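Local coordinates for programmed cell death 6-interacting protein (Homo sapiens, PDB 5WA1) that concentrates and sorts cargo at multivesicular bodies and acts in cytokinesis and membrane repair, here as its Bro1 domain, which binds CHMP4 proteins, at residues F25-T33 / C143-Q154; F114-K122 / T197-L208. All blocks are in the same frame, centred on the assembly; numbering follows the deposited sequence.

How the contacts relate
Both contacts lie within the Bro1 domain, their centres about 10 Å apart, and their segments alternate along the chain. Contact 1 is the more deeply buried: the extended N-terminal residues 25-33 lie along helix 137-157, whose side chains bond to the backbone of the extended segment. Contact 2, partly buried and burying 309 Å² between its segments against 615 Å² in contact 1, joins the turn after strand 114-117 to the residues leading into helix 202-226, through two aspartates and one phenylalanine. Lys31 ties them together: its NZ forms a salt bridge with Asp199 OD2 and a probable hydrogen bond with Lys117 O. Trp116 packs on Cys143 and Thr33.

Contact 1 of 2, residues F25-T33 / C143-Q154; sequences FISVQLKKT and CVLFNCAALASQ
Asn147 grips the backbone of Lys31 with both ends of its amide: OD1 accepts from Lys31 N at 2.7 Å, while ND2 gives a nearly straight bond (170°) to Lys31 O, 2.9 Å away. That donor lies in the carbonyl plane, on a lone pair. Two turns further along the helix, Gln154 NE2 reaches Val28 O at 2.8 Å; its chain, extended beyond CG, carries the amide out to the Val28 carbonyl. A water accepts from both Gln154 NE2 and Leu30 N. Ser153 OG takes the N-H of Val28 at 3.0 Å and itself donates to Ala150 O within the helix; chi1 of 81°, which sets OG between backbone N and carbonyl carbon, allows both. Packing fills the intervals. Val28 CG1 meets Phe146 CZ at 3.7 Å, and Leu30 CD1 lies 3.8 Å from Ala150 CB. The aliphatic part of Lys31 crosses Phe146 at about a right angle, CD 3.5 Å from ring CD1, then bends at chi3 and chi4, carrying CE past Cys143 SG toward Asp199 and Lys117 O. The extended segment thus finds in helix side chains the partners that a neighbouring strand would otherwise supply, which fixes residues 28-31 along the helix, although Gln29 O is buried without a partner.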
loop_
_atom_site.group_PDB
_atom_site.type_symbol
_atom_site.label_atom_id
_atom_site.label_comp_id
_atom_site.label_asym_id
_atom_site.label_seq_id
_atom_site.Cartn_x
_atom_site.Cartn_y
_atom_site.Cartn_z
ATOM N N PHE A 25 7.782 -2.796 7.560
ATOM C CA PHE A 25 6.784 -2.326 6.613
ATOM C C PHE A 25 5.379 -2.461 7.188
ATOM O O PHE A 25 5.082 -3.379 7.953
ATOM C CB PHE A 25 6.890 -3.102 5.296
ATOM C CG PHE A 25 8.044 -2.663 4.438
ATOM C CD1 PHE A 25 9.297 -3.229 4.598
ATOM C CD2 PHE A 25 7.877 -1.665 3.489
ATOM C CE1 PHE A 25 10.366 -2.812 3.817
ATOM C CE2 PHE A 25 8.941 -1.244 2.705
ATOM C CZ PHE A 25 10.187 -1.819 2.870
ATOM N N ILE A 26 4.528 -1.518 6.830
ATOM C CA ILE A 26 3.154 -1.481 7.307
ATOM C C ILE A 26 2.291 -2.291 6.351
ATOM O O ILE A 26 2.415 -2.156 5.127
ATOM C CB ILE A 26 2.653 -0.034 7.408
ATOM C CG1 ILE A 26 3.483 0.745 8.434
ATOM C CG2 ILE A 26 1.154 0.001 7.768
ATOM C CD1 ILE A 26 3.336 2.253 8.291
ATOM N N SER A 27 1.436 -3.147 6.905
ATOM C CA SER A 27 0.408 -3.839 6.146
ATOM C C SER A 27 -0.915 -3.698 6.888
ATOM O O SER A 27 -0.969 -3.264 8.042
ATOM C CB SER A 27 0.756 -5.315 5.927
ATOM O OG SER A 27 0.890 -5.989 7.159
ATOM N N VAL A 28 -1.997 -4.063 6.209
ATOM C CA VAL A 28 -3.352 -3.807 6.679
ATOM C C VAL A 28 -4.048 -5.144 6.899
ATOM O O VAL A 28 -3.954 -6.043 6.056
ATOM C CB VAL A 28 -4.131 -2.940 5.671
ATOM C CG1 VAL A 28 -5.536 -2.644 6.177
ATOM C CG2 VAL A 28 -3.367 -1.644 5.395
ATOM N N GLN A 29 -4.739 -5.274 8.029
ATOM C CA GLN A 29 -5.533 -6.469 8.288
ATOM C C GLN A 29 -6.790 -6.476 7.420
ATOM O O GLN A 29 -7.351 -5.426 7.096
ATOM C CB GLN A 29 -5.915 -6.549 9.768
ATOM C CG GLN A 29 -4.723 -6.728 10.698
ATOM C CD GLN A 29 -4.014 -8.059 10.490
ATOM O OE1 GLN A 29 -2.976 -8.127 9.826
ATOM N NE2 GLN A 29 -4.567 -9.120 11.067
ATOM N N LEU A 30 -7.226 -7.678 7.037
ATOM C CA LEU A 30 -8.409 -7.817 6.205
ATOM C C LEU A 30 -9.673 -7.642 7.044
ATOM O O LEU A 30 -9.696 -7.934 8.241
ATOM C CB LEU A 30 -8.425 -9.188 5.517
ATOM C CG LEU A 30 -7.666 -9.387 4.193
ATOM C CD1 LEU A 30 -6.165 -9.178 4.336
ATOM C CD2 LEU A 30 -7.955 -10.768 3.632
ATOM N N LYS A 31 -10.731 -7.154 6.398
ATOM C CA LYS A 31 -12.031 -7.057 7.049
ATOM C C LYS A 31 -12.701 -8.423 7.087
ATOM O O LYS A 31 -12.564 -9.221 6.159
ATOM C CB LYS A 31 -12.927 -6.054 6.319
ATOM C CG LYS A 31 -12.367 -4.633 6.289
ATOM C CD LYS A 31 -13.136 -3.719 5.333
ATOM C CE LYS A 31 -14.612 -3.590 5.702
ATOM N NZ LYS A 31 -14.846 -3.298 7.147
ATOM N N LYS A 32 -13.417 -8.691 8.172
ATOM C CA LYS A 32 -14.172 -9.923 8.319
ATOM C C LYS A 32 -15.616 -9.695 7.887
ATOM O O LYS A 32 -16.148 -8.584 7.983
ATOM C CB LYS A 32 -14.122 -10.412 9.768
ATOM C CG LYS A 32 -12.722 -10.687 10.284
ATOM C CD LYS A 32 -12.740 -10.962 11.776
ATOM C CE LYS A 32 -11.340 -10.933 12.366
ATOM N NZ LYS A 32 -11.386 -11.010 13.854
ATOM N N THR A 33 -16.248 -10.754 7.392
ATOM C CA THR A 33 -17.637 -10.655 6.978
ATOM C C THR A 33 -18.358 -11.934 7.370
ATOM O O THR A 33 -17.739 -12.989 7.537
ATOM C CB THR A 33 -17.768 -10.400 5.464
ATOM O OG1 THR A 33 -19.154 -10.285 5.108
ATOM C CG2 THR A 33 -17.137 -11.530 4.670
ATOM N N CYS A 143 -15.790 -3.234 0.280
ATOM C CA CYS A 143 -15.123 -4.022 1.308
ATOM C C CYS A 143 -14.256 -5.107 0.690
ATOM O O CYS A 143 -13.173 -5.406 1.204
ATOM C CB CYS A 143 -16.158 -4.645 2.245
ATOM S SG CYS A 143 -17.170 -3.447 3.125
ATOM N N VAL A 144 -14.725 -5.722 -0.399
ATOM C CA VAL A 144 -13.907 -6.712 -1.091
ATOM C C VAL A 144 -12.653 -6.062 -1.661
ATOM O O VAL A 144 -11.549 -6.608 -1.546
ATOM C CB VAL A 144 -14.738 -7.427 -2.173
ATOM C CG1 VAL A 144 -13.837 -8.169 -3.143
ATOM C CG2 VAL A 144 -15.687 -8.386 -1.516
ATOM N N LEU A 145 -12.790 -4.879 -2.266
ATOM C CA LEU A 145 -11.603 -4.210 -2.791
ATOM C C LEU A 145 -10.652 -3.811 -1.669
ATOM O O LEU A 145 -9.432 -3.814 -1.863
ATOM C CB LEU A 145 -11.993 -2.983 -3.620
ATOM C CG LEU A 145 -10.801 -2.296 -4.304
ATOM C CD1 LEU A 145 -10.006 -3.305 -5.129
ATOM C CD2 LEU A 145 -11.252 -1.109 -5.160
ATOM N N PHE A 146 -11.191 -3.471 -0.494
ATOM C CA PHE A 146 -10.350 -3.215 0.671
ATOM C C PHE A 146 -9.489 -4.426 0.999
ATOM O O PHE A 146 -8.294 -4.294 1.281
ATOM C CB PHE A 146 -11.226 -2.849 1.874
ATOM C CG PHE A 146 -10.441 -2.411 3.092
ATOM C CD1 PHE A 146 -9.925 -3.347 3.980
ATOM C CD2 PHE A 146 -10.233 -1.064 3.346
ATOM C CE1 PHE A 146 -9.200 -2.945 5.089
ATOM C CE2 PHE A 146 -9.518 -0.649 4.463
ATOM C CZ PHE A 146 -9.002 -1.591 5.335
ATOM N N ASN A 147 -10.089 -5.616 0.992
ATOM C CA ASN A 147 -9.335 -6.816 1.336
ATOM C C ASN A 147 -8.343 -7.188 0.244
ATOM O O ASN A 147 -7.290 -7.750 0.551
ATOM C CB ASN A 147 -10.295 -7.978 1.631
ATOM C CG ASN A 147 -10.896 -7.885 3.026
ATOM O OD1 ASN A 147 -10.786 -6.851 3.679
ATOM N ND2 ASN A 147 -11.528 -8.961 3.487
ATOM N N CYS A 148 -8.655 -6.901 -1.026
ATOM C CA CYS A 148 -7.648 -7.078 -2.072
ATOM C C CYS A 148 -6.420 -6.233 -1.764
ATOM O O CYS A 148 -5.284 -6.726 -1.779
ATOM C CB CYS A 148 -8.206 -6.691 -3.440
ATOM S SG CYS A 148 -9.591 -7.697 -4.037
ATOM N N ALA A 149 -6.641 -4.948 -1.480
ATOM C CA ALA A 149 -5.534 -4.050 -1.156
ATOM C C ALA A 149 -4.805 -4.503 0.104
ATOM O O ALA A 149 -3.568 -4.527 0.143
ATOM C CB ALA A 149 -6.065 -2.625 -0.991
ATOM N N ALA A 150 -5.559 -4.872 1.145
ATOM C CA ALA A 150 -4.954 -5.294 2.405
ATOM C C ALA A 150 -4.129 -6.561 2.224
ATOM O O ALA A 150 -2.991 -6.652 2.702
ATOM C CB ALA A 150 -6.049 -5.510 3.457
ATOM N N LEU A 151 -4.693 -7.571 1.553
ATOM C CA LEU A 151 -3.929 -8.793 1.330
ATOM C C LEU A 151 -2.705 -8.522 0.461
ATOM O O LEU A 151 -1.622 -9.061 0.718
ATOM C CB LEU A 151 -4.832 -9.877 0.720
ATOM C CG LEU A 151 -4.154 -11.234 0.503
ATOM C CD1 LEU A 151 -3.664 -11.808 1.822
ATOM C CD2 LEU A 151 -5.062 -12.242 -0.206
ATOM N N ALA A 152 -2.842 -7.651 -0.545
ATOM C CA ALA A 152 -1.681 -7.276 -1.352
ATOM C C ALA A 152 -0.609 -6.602 -0.502
ATOM O O ALA A 152 0.591 -6.836 -0.702
ATOM C CB ALA A 152 -2.101 -6.350 -2.493
ATOM N N SER A 153 -1.020 -5.752 0.448
ATOM C CA SER A 153 -0.043 -5.117 1.331
ATOM C C SER A 153 0.649 -6.148 2.209
ATOM O O SER A 153 1.842 -6.011 2.503
ATOM C CB SER A 153 -0.716 -4.046 2.201
ATOM O OG SER A 153 -1.367 -4.630 3.331
ATOM N N GLN A 154 -0.072 -7.195 2.622
ATOM C CA GLN A 154 0.545 -8.225 3.449
ATOM C C GLN A 154 1.517 -9.076 2.645
ATOM O O GLN A 154 2.588 -9.444 3.144
ATOM C CB GLN A 154 -0.530 -9.103 4.088
ATOM C CG GLN A 154 -1.436 -8.347 5.061
ATOM C CD GLN A 154 -2.371 -9.283 5.802
ATOM O OE1 GLN A 154 -2.042 -10.446 6.021
ATOM N NE2 GLN A 154 -3.550 -8.787 6.180
HETATM O O HOH W 1 -5.583 -10.250 8.190
#

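Contact 2 of 2, residues F114-K122 / T197-L208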
loop_
_atom_site.group_PDB
_atom_site.type_symbol
_atom_site.label_atom_id
_atom_site.label_comp_id
_atom_site.label_asym_id
_atom_site.label_seq_id
_atom_site.Cartn_x
_atom_site.Cartn_y
_atom_site.Cartn_z
ATOM N N PHE A 114 -25.100 -7.616 3.201
ATOM C CA PHE A 114 -23.716 -7.926 3.517
ATOM C C PHE A 114 -23.347 -7.241 4.824
ATOM O O PHE A 114 -23.600 -6.042 4.998
ATOM C CB PHE A 114 -22.786 -7.482 2.392
ATOM C CG PHE A 114 -23.215 -7.961 1.035
ATOM C CD1 PHE A 114 -22.915 -9.246 0.609
ATOM C CD2 PHE A 114 -23.921 -7.123 0.187
ATOM C CE1 PHE A 114 -23.311 -9.685 -0.646
ATOM C CE2 PHE A 114 -24.321 -7.553 -1.065
ATOM C CZ PHE A 114 -24.016 -8.834 -1.482
ATOM N N THR A 115 -22.783 -8.013 5.746
ATOM C CA THR A 115 -22.361 -7.516 7.045
ATOM C C THR A 115 -20.849 -7.612 7.127
ATOM O O THR A 115 -20.287 -8.695 6.945
ATOM C CB THR A 115 -23.011 -8.314 8.174
ATOM O OG1 THR A 115 -24.433 -8.213 8.062
ATOM C CG2 THR A 115 -22.574 -7.773 9.525
ATOM N N TRP A 116 -20.201 -6.482 7.401
ATOM C CA TRP A 116 -18.750 -6.394 7.466
ATOM C C TRP A 116 -18.343 -5.703 8.756
ATOM O O TRP A 116 -19.041 -4.812 9.251
ATOM C CB TRP A 116 -18.175 -5.625 6.278
ATOM C CG TRP A 116 -18.255 -6.368 4.989
ATOM C CD1 TRP A 116 -19.347 -6.497 4.180
ATOM C CD2 TRP A 116 -17.190 -7.079 4.348
ATOM N NE1 TRP A 116 -19.029 -7.249 3.074
ATOM C CE2 TRP A 116 -17.711 -7.620 3.153
ATOM C CE3 TRP A 116 -15.849 -7.314 4.667
ATOM C CZ2 TRP A 116 -16.936 -8.378 2.277
ATOM C CZ3 TRP A 116 -15.080 -8.069 3.794
ATOM C CH2 TRP A 116 -15.628 -8.593 2.618
ATOM N N LYS A 117 -17.232 -6.137 9.286
ATOM C CA LYS A 117 -16.700 -5.604 10.497
ATOM C C LYS A 117 -15.569 -4.611 10.196
ATOM O O LYS A 117 -14.919 -4.703 9.184
ATOM C CB LYS A 117 -16.185 -6.756 11.305
ATOM C CG LYS A 117 -15.918 -6.442 12.741
ATOM C CD LYS A 117 -15.253 -7.621 13.397
ATOM C CE LYS A 117 -14.743 -7.227 14.761
ATOM N NZ LYS A 117 -13.611 -8.095 15.160
ATOM N N ASP A 118 -15.367 -3.642 11.074
ATOM C CA ASP A 118 -14.299 -2.667 10.869
ATOM C C ASP A 118 -12.939 -3.350 10.927
ATOM O O ASP A 118 -12.686 -4.192 11.794
ATOM C CB ASP A 118 -14.376 -1.565 11.923
ATOM C CG ASP A 118 -13.519 -0.362 11.572
ATOM O OD1 ASP A 118 -12.310 -0.370 11.897
ATOM O OD2 ASP A 118 -14.053 0.591 10.966
ATOM N N ALA A 119 -12.053 -2.979 9.991
ATOM C CA ALA A 119 -10.719 -3.564 9.970
ATOM C C ALA A 119 -9.885 -3.122 11.168
ATOM O O ALA A 119 -8.974 -3.849 11.585
ATOM C CB ALA A 119 -10.000 -3.196 8.673
ATOM N N PHE A 120 -10.175 -1.948 11.734
ATOM C CA PHE A 120 -9.310 -1.335 12.737
ATOM C C PHE A 120 -9.981 -1.179 14.090
ATOM O O PHE A 120 -9.381 -1.530 15.113
ATOM C CB PHE A 120 -8.826 0.040 12.251
ATOM C CG PHE A 120 -8.171 0.008 10.905
ATOM C CD1 PHE A 120 -7.070 -0.801 10.677
ATOM C CD2 PHE A 120 -8.661 0.782 9.864
ATOM C CE1 PHE A 120 -6.466 -0.830 9.444
ATOM C CE2 PHE A 120 -8.068 0.747 8.619
ATOM C CZ PHE A 120 -6.966 -0.055 8.411
ATOM N N ASP A 121 -11.199 -0.651 14.123
ATOM C CA ASP A 121 -11.905 -0.373 15.374
ATOM C C ASP A 121 -12.417 -1.685 15.947
ATOM O O ASP A 121 -13.424 -2.227 15.489
ATOM C CB ASP A 121 -13.049 0.602 15.121
ATOM C CG ASP A 121 -13.630 1.176 16.401
ATOM O OD1 ASP A 121 -13.411 0.595 17.487
ATOM O OD2 ASP A 121 -14.303 2.222 16.318
ATOM N N LYS A 122 -11.726 -2.207 16.960
ATOM C CA LYS A 122 -12.145 -3.466 17.560
ATOM C C LYS A 122 -13.351 -3.301 18.475
ATOM O O LYS A 122 -14.033 -4.291 18.764
ATOM C CB LYS A 122 -10.978 -4.098 18.320
ATOM C CG LYS A 122 -9.822 -4.487 17.408
ATOM C CD LYS A 122 -8.719 -5.210 18.157
ATOM C CE LYS A 122 -7.592 -5.602 17.213
ATOM N NZ LYS A 122 -6.448 -6.233 17.930
ATOM N N THR A 197 -18.264 2.616 7.781
ATOM C CA THR A 197 -17.357 2.477 8.909
ATOM C C THR A 197 -16.103 3.303 8.645
ATOM O O THR A 197 -15.805 3.683 7.508
ATOM C CB THR A 197 -17.007 1.006 9.152
ATOM O OG1 THR A 197 -16.760 0.351 7.900
ATOM C CG2 THR A 197 -18.160 0.295 9.864
ATOM N N VAL A 198 -15.375 3.610 9.720
ATOM C CA VAL A 198 -14.226 4.501 9.583
ATOM C C VAL A 198 -13.130 3.860 8.732
ATOM O O VAL A 198 -12.389 4.564 8.035
ATOM C CB VAL A 198 -13.705 4.914 10.974
ATOM C CG1 VAL A 198 -12.483 5.818 10.851
ATOM C CG2 VAL A 198 -14.799 5.624 11.755
ATOM N N ASP A 199 -13.030 2.527 8.733
ATOM C CA ASP A 199 -11.914 1.883 8.044
ATOM C C ASP A 199 -11.967 2.112 6.533
ATOM O O ASP A 199 -10.925 2.307 5.895
ATOM C CB ASP A 199 -11.882 0.387 8.367
ATOM C CG ASP A 199 -13.140 -0.348 7.914
ATOM O OD1 ASP A 199 -14.157 0.313 7.597
ATOM O OD2 ASP A 199 -13.107 -1.601 7.896
ATOM N N ILE A 200 -13.162 2.125 5.941
ATOM C CA ILE A 200 -13.289 2.335 4.499
ATOM C C ILE A 200 -13.673 3.771 4.163
ATOM O O ILE A 200 -13.908 4.089 2.994
ATOM C CB ILE A 200 -14.285 1.339 3.870
ATOM C CG1 ILE A 200 -15.687 1.535 4.440
ATOM C CG2 ILE A 200 -13.781 -0.086 4.066
ATOM C CD1 ILE A 200 -16.763 0.714 3.721
ATOM N N SER A 201 -13.728 4.651 5.160
ATOM C CA SER A 201 -14.088 6.034 4.903
ATOM C C SER A 201 -12.966 6.729 4.130
ATOM O O SER A 201 -11.791 6.362 4.256
ATOM C CB SER A 201 -14.367 6.768 6.214
ATOM O OG SER A 201 -13.159 7.015 6.928
ATOM N N PRO A 202 -13.311 7.726 3.304
ATOM C CA PRO A 202 -12.311 8.335 2.403
ATOM C C PRO A 202 -11.047 8.818 3.095
ATOM O O PRO A 202 -9.953 8.679 2.531
ATOM C CB PRO A 202 -13.089 9.491 1.766
ATOM C CG PRO A 202 -14.523 9.026 1.782
ATOM C CD PRO A 202 -14.680 8.221 3.044
ATOM N N ASP A 203 -11.162 9.380 4.302
ATOM C CA ASP A 203 -9.967 9.859 4.993
ATOM C C ASP A 203 -9.020 8.713 5.333
ATOM O O ASP A 203 -7.802 8.833 5.166
ATOM C CB ASP A 203 -10.362 10.621 6.255
ATOM C CG ASP A 203 -10.591 12.092 5.993
ATOM O OD1 ASP A 203 -10.888 12.443 4.831
ATOM O OD2 ASP A 203 -10.467 12.897 6.943
ATOM N N THR A 204 -9.563 7.591 5.804
ATOM C CA THR A 204 -8.719 6.465 6.183
ATOM C C THR A 204 -8.057 5.829 4.967
ATOM O O THR A 204 -6.851 5.559 4.985
ATOM C CB THR A 204 -9.536 5.424 6.945
ATOM O OG1 THR A 204 -10.152 6.040 8.082
ATOM C CG2 THR A 204 -8.638 4.285 7.410
ATOM N N VAL A 205 -8.832 5.552 3.909
ATOM C CA VAL A 205 -8.257 4.843 2.767
ATOM C C VAL A 205 -7.373 5.769 1.946
ATOM O O VAL A 205 -6.434 5.311 1.289
ATOM C CB VAL A 205 -9.348 4.187 1.896
ATOM C CG1 VAL A 205 -9.868 2.911 2.568
ATOM C CG2 VAL A 205 -10.488 5.155 1.607
ATOM N N GLY A 206 -7.633 7.077 1.974
ATOM C CA GLY A 206 -6.687 8.008 1.384
ATOM C C GLY A 206 -5.330 7.957 2.062
ATOM O O GLY A 206 -4.288 8.006 1.399
ATOM N N THR A 207 -5.317 7.847 3.393
ATOM C CA THR A 207 -4.036 7.759 4.090
ATOM C C THR A 207 -3.358 6.419 3.821
ATOM O O THR A 207 -2.150 6.366 3.581
ATOM C CB THR A 207 -4.220 7.983 5.594
ATOM O OG1 THR A 207 -4.662 9.324 5.821
ATOM C CG2 THR A 207 -2.903 7.769 6.341
ATOM N N LEU A 208 -4.124 5.326 3.852
ATOM C CA LEU A 208 -3.561 4.028 3.498
ATOM C C LEU A 208 -2.992 4.040 2.084
ATOM O O LEU A 208 -1.959 3.419 1.822
ATOM C CB LEU A 208 -4.628 2.933 3.620
ATOM C CG LEU A 208 -5.135 2.673 5.042
ATOM C CD1 LEU A 208 -6.312 1.699 5.014
ATOM C CD2 LEU A 208 -4.008 2.127 5.897
HETATM O O HOH W 2 -15.986 2.243 12.426
#
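A chi1 of -166° turns the Asp118 carboxylate away from its own backbone N and across to Asp199, whose CG in turn sits between backbone N and carbonyl carbon (chi1 61°). The two side chains run antiparallel and their carboxylates stack with planes 27° apart, each reaching a backbone N-H of the other segment. Asp199 N donates to the syn side of Asp118 OD2 at 3.1 Å, and Ala119 N donates to Asp199 OD2 at 2.7 Å from above the carboxylate plane. Asp118 OD2 and Asp199 OD1, both acceptors, are only 3.4 Å apart. The salt bridge from Lys31 NZ to Asp199 OD2 would be expected to ease this like-charge approach, as would Thr197 OG1, which donates to Asp199 OD1 at 2.6 Å. A water donates to Asp118 OD2 and accepts from Val198 N, adding a bridge between the segments. The other oxygen, Asp118 OD1, receives Phe120 N and Asp121 N from opposite faces of its plane, holding the carboxylate over its own turn. Beyond the polar pair, the Phe120 ring stands nearly perpendicular to the Asp199 carboxylate, with CD2 3.6 Å from Asp199 CB. Its CE2 lies near Thr204 CG2, while Leu208 CD1 meets the ring edge 3.9 Å from CZ. Ala119 CB covers one face over the ring centre. Asp118 thus forms an Asx turn directly after strand 114-117, one of two antiparallel strands with 131-134, and docks it onto the entry to helix 202-226; segment 197-208 belongs to the region mapped as interacting with CHMP4A, CHMP4B and CHMP4C.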